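PDB 6RJ1: Mgp-operon protein 3 from Mycoplasma pneumoniae, which is the immunodominant surface protein P40/P90 and probably takes part in adhesion of the bacterium to host cells. Local coordinates for residues Ser113-Phe118 and Ile465-Ser470. Sequence-based numbering, arbitrary orientation.
Sequences SYVLIF and IVVMGS
V115 and I465 meet head-on through their methyl groups, joining strand 114-121 to strand 464-468. From CB, V115 divides into two methyls that share I465 CG2. CG1, set anti to the backbone N (chi1 164°), touches I465 CG2 at 3.8 Å and lies 4.1 Å from I465 CG1, so it rests on the fork of the isoleucine. CG2 lies 3.7 Å from V467 CG2 and 3.9 Å from I465 CG2. V115 and V467 slip past one another in opposite directions. The longer branch of I465 ends in CD1, which meets I117 CD1 tip to tip at a looser 4.2 Å. The axes of segments 114-118 and 465-468 come within 9.7 Å, at 144° between their directions, roughly antiparallel and too far apart for backbone pairing. Three strands separate them in one mixed sheet, which must therefore fold back: two four-stranded antiparallel meanders, joined edge to edge by the parallel pair 125-135/487-492, pack together here, consistent with neighbouring blades of a beta-propeller, the clan of the MgpC adhesin family. V54 of strand 52-59 also touches V115 and I117. With all four residues buried and only aliphatic carbons meeting across the interface, the contact depends on shape and on the exclusion of water, without directional bonds.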
ATOM      1  N   SER A 113     -18.165  10.036  -3.639  1.00 65.85           N
ATOM      2  CA  SER A 113     -18.026   8.880  -4.509  1.00 64.89           C
ATOM      3  C   SER A 113     -19.259   7.976  -4.421  1.00 69.47           C
ATOM      4  O   SER A 113     -19.923   7.913  -3.381  1.00 68.77           O
ATOM      5  CB  SER A 113     -16.773   8.103  -4.154  1.00 66.24           C
ATOM      6  OG  SER A 113     -15.629   8.929  -4.301  1.00 71.81           O
ATOM      7  N   TYR A 114     -19.579   7.300  -5.524  1.00 67.31           N
ATOM      8  CA  TYR A 114     -20.732   6.408  -5.573  1.00 67.36           C
ATOM      9  C   TYR A 114     -20.398   5.049  -6.127  1.00 70.06           C
ATOM     10  O   TYR A 114     -19.496   4.905  -6.956  1.00 69.01           O
ATOM     11  CB  TYR A 114     -21.863   7.010  -6.430  1.00 68.55           C
ATOM     12  CG  TYR A 114     -22.617   8.129  -5.758  1.00 70.78           C
ATOM     13  CD1 TYR A 114     -23.697   7.864  -4.918  1.00 72.62           C
ATOM     14  CD2 TYR A 114     -22.273   9.459  -5.980  1.00 71.80           C
ATOM     15  CE1 TYR A 114     -24.399   8.895  -4.296  1.00 72.30           C
ATOM     16  CE2 TYR A 114     -22.961  10.499  -5.360  1.00 72.62           C
ATOM     17  CZ  TYR A 114     -24.026  10.214  -4.518  1.00 79.72           C
ATOM     18  OH  TYR A 114     -24.699  11.246  -3.903  1.00 81.20           O
ATOM     19  N   VAL A 115     -21.157   4.054  -5.664  1.00 66.59           N
ATOM     20  CA  VAL A 115     -21.156   2.694  -6.172  1.00 66.31           C
ATOM     21  C   VAL A 115     -22.471   2.663  -6.945  1.00 70.55           C
ATOM     22  O   VAL A 115     -23.525   2.953  -6.365  1.00 70.72           O
ATOM     23  CB  VAL A 115     -21.078   1.605  -5.070  1.00 69.87           C
ATOM     24  CG1 VAL A 115     -21.467   0.237  -5.619  1.00 69.60           C
ATOM     25  CG2 VAL A 115     -19.690   1.555  -4.455  1.00 69.38           C
ATOM     26  N   LEU A 116     -22.398   2.408  -8.259  1.00 65.70           N
ATOM     27  CA  LEU A 116     -23.574   2.387  -9.128  1.00 64.66           C
ATOM     28  C   LEU A 116     -23.964   0.964  -9.465  1.00 70.32           C
ATOM     29  O   LEU A 116     -23.095   0.147  -9.780  1.00 70.94           O
ATOM     30  CB  LEU A 116     -23.336   3.185 -10.422  1.00 63.89           C
ATOM     31  CG  LEU A 116     -22.558   4.489 -10.314  1.00 67.65           C
ATOM     32  CD1 LEU A 116     -22.177   4.981 -11.662  1.00 67.74           C
ATOM     33  CD2 LEU A 116     -23.346   5.552  -9.593  1.00 68.82           C
ATOM     34  N   ILE A 117     -25.269   0.673  -9.406  1.00 66.72           N
ATOM     35  CA  ILE A 117     -25.824  -0.640  -9.710  1.00 67.23           C
ATOM     36  C   ILE A 117     -26.655  -0.529 -10.987  1.00 73.64           C
ATOM     37  O   ILE A 117     -27.516   0.354 -11.107  1.00 72.89           O
ATOM     38  CB  ILE A 117     -26.656  -1.204  -8.520  1.00 70.52           C
ATOM     39  CG1 ILE A 117     -25.888  -1.134  -7.166  1.00 70.90           C
ATOM     40  CG2 ILE A 117     -27.192  -2.618  -8.797  1.00 71.42           C
ATOM     41  CD1 ILE A 117     -24.536  -1.935  -7.027  1.00 77.53           C
ATOM     42  N   PHE A 118     -26.382  -1.432 -11.939  1.00 71.42           N
ATOM     43  CA  PHE A 118     -27.066  -1.507 -13.222  1.00 71.55           C
ATOM     44  C   PHE A 118     -27.658  -2.890 -13.405  1.00 79.07           C
ATOM     45  O   PHE A 118     -27.083  -3.875 -12.943  1.00 79.46           O
ATOM     46  CB  PHE A 118     -26.088  -1.210 -14.369  1.00 72.62           C
ATOM     47  CG  PHE A 118     -25.580   0.210 -14.432  1.00 73.15           C
ATOM     48  CD1 PHE A 118     -24.436   0.589 -13.734  1.00 74.41           C
ATOM     49  CD2 PHE A 118     -26.223   1.162 -15.221  1.00 74.28           C
ATOM     50  CE1 PHE A 118     -23.959   1.901 -13.805  1.00 74.76           C
ATOM     51  CE2 PHE A 118     -25.742   2.475 -15.295  1.00 76.16           C
ATOM     52  CZ  PHE A 118     -24.614   2.835 -14.587  1.00 73.90           C
ATOM     53  N   ILE A 465     -21.168  -4.588  -0.930  1.00 74.08           N
ATOM     54  CA  ILE A 465     -20.139  -3.989  -1.767  1.00 72.38           C
ATOM     55  C   ILE A 465     -19.013  -3.533  -0.868  1.00 72.14           C
ATOM     56  O   ILE A 465     -19.252  -2.845   0.127  1.00 71.26           O
ATOM     57  CB  ILE A 465     -20.691  -2.854  -2.675  1.00 75.62           C
ATOM     58  CG1 ILE A 465     -21.812  -3.368  -3.610  1.00 76.34           C
ATOM     59  CG2 ILE A 465     -19.572  -2.210  -3.487  1.00 75.89           C
ATOM     60  CD1 ILE A 465     -23.173  -2.966  -3.225  1.00 83.47           C
ATOM     61  N   VAL A 466     -17.793  -3.951  -1.201  1.00 66.70           N
ATOM     62  CA  VAL A 466     -16.583  -3.589  -0.476  1.00 65.69           C
ATOM     63  C   VAL A 466     -15.776  -2.648  -1.358  1.00 67.98           C
ATOM     64  O   VAL A 466     -15.565  -2.945  -2.528  1.00 67.34           O
ATOM     65  CB  VAL A 466     -15.758  -4.823  -0.004  1.00 69.85           C
ATOM     66  CG1 VAL A 466     -14.604  -4.403   0.910  1.00 69.43           C
ATOM     67  CG2 VAL A 466     -16.648  -5.848   0.702  1.00 69.93           C
ATOM     68  N   VAL A 467     -15.368  -1.496  -0.811  1.00 64.21           N
ATOM     69  CA  VAL A 467     -14.569  -0.489  -1.523  1.00 63.23           C
ATOM     70  C   VAL A 467     -13.297  -0.248  -0.732  1.00 64.50           C
ATOM     71  O   VAL A 467     -13.368  -0.081   0.479  1.00 64.34           O
ATOM     72  CB  VAL A 467     -15.355   0.829  -1.804  1.00 67.13           C
ATOM     73  CG1 VAL A 467     -14.474   1.879  -2.486  1.00 66.55           C
ATOM     74  CG2 VAL A 467     -16.611   0.560  -2.634  1.00 66.73           C
ATOM     75  N   MET A 468     -12.140  -0.285  -1.404  1.00 60.09           N
ATOM     76  CA  MET A 468     -10.823  -0.063  -0.793  1.00 59.57           C
ATOM     77  C   MET A 468     -10.006   0.946  -1.612  1.00 65.84           C
ATOM     78  O   MET A 468     -10.362   1.253  -2.760  1.00 66.87           O
ATOM     79  CB  MET A 468     -10.067  -1.384  -0.593  1.00 61.10           C
ATOM     80  CG  MET A 468     -10.631  -2.235   0.519  1.00 63.88           C
ATOM     81  SD  MET A 468      -9.687  -3.755   0.788  1.00 67.37           S
ATOM     82  CE  MET A 468     -10.633  -4.502   2.112  1.00 63.74           C
ATOM     83  N   GLY A 469      -8.943   1.470  -0.997  1.00 61.76           N
ATOM     84  CA  GLY A 469      -8.072   2.490  -1.570  1.00 61.06           C
ATOM     85  C   GLY A 469      -7.146   1.996  -2.648  1.00 66.81           C
ATOM     86  O   GLY A 469      -7.176   0.813  -3.002  1.00 66.70           O
ATOM     87  N   SER A 470      -6.306   2.908  -3.174  1.00 65.03           N
ATOM     88  CA  SER A 470      -5.348   2.601  -4.238  1.00 65.16           C
ATOM     89  C   SER A 470      -4.058   1.975  -3.716  1.00 69.26           C
ATOM     90  O   SER A 470      -3.826   1.940  -2.505  1.00 69.12           O
ATOM     91  CB  SER A 470      -5.064   3.838  -5.094  1.00 68.94           C
ATOM     92  OG  SER A 470      -4.277   4.816  -4.433  1.00 76.96           O
TER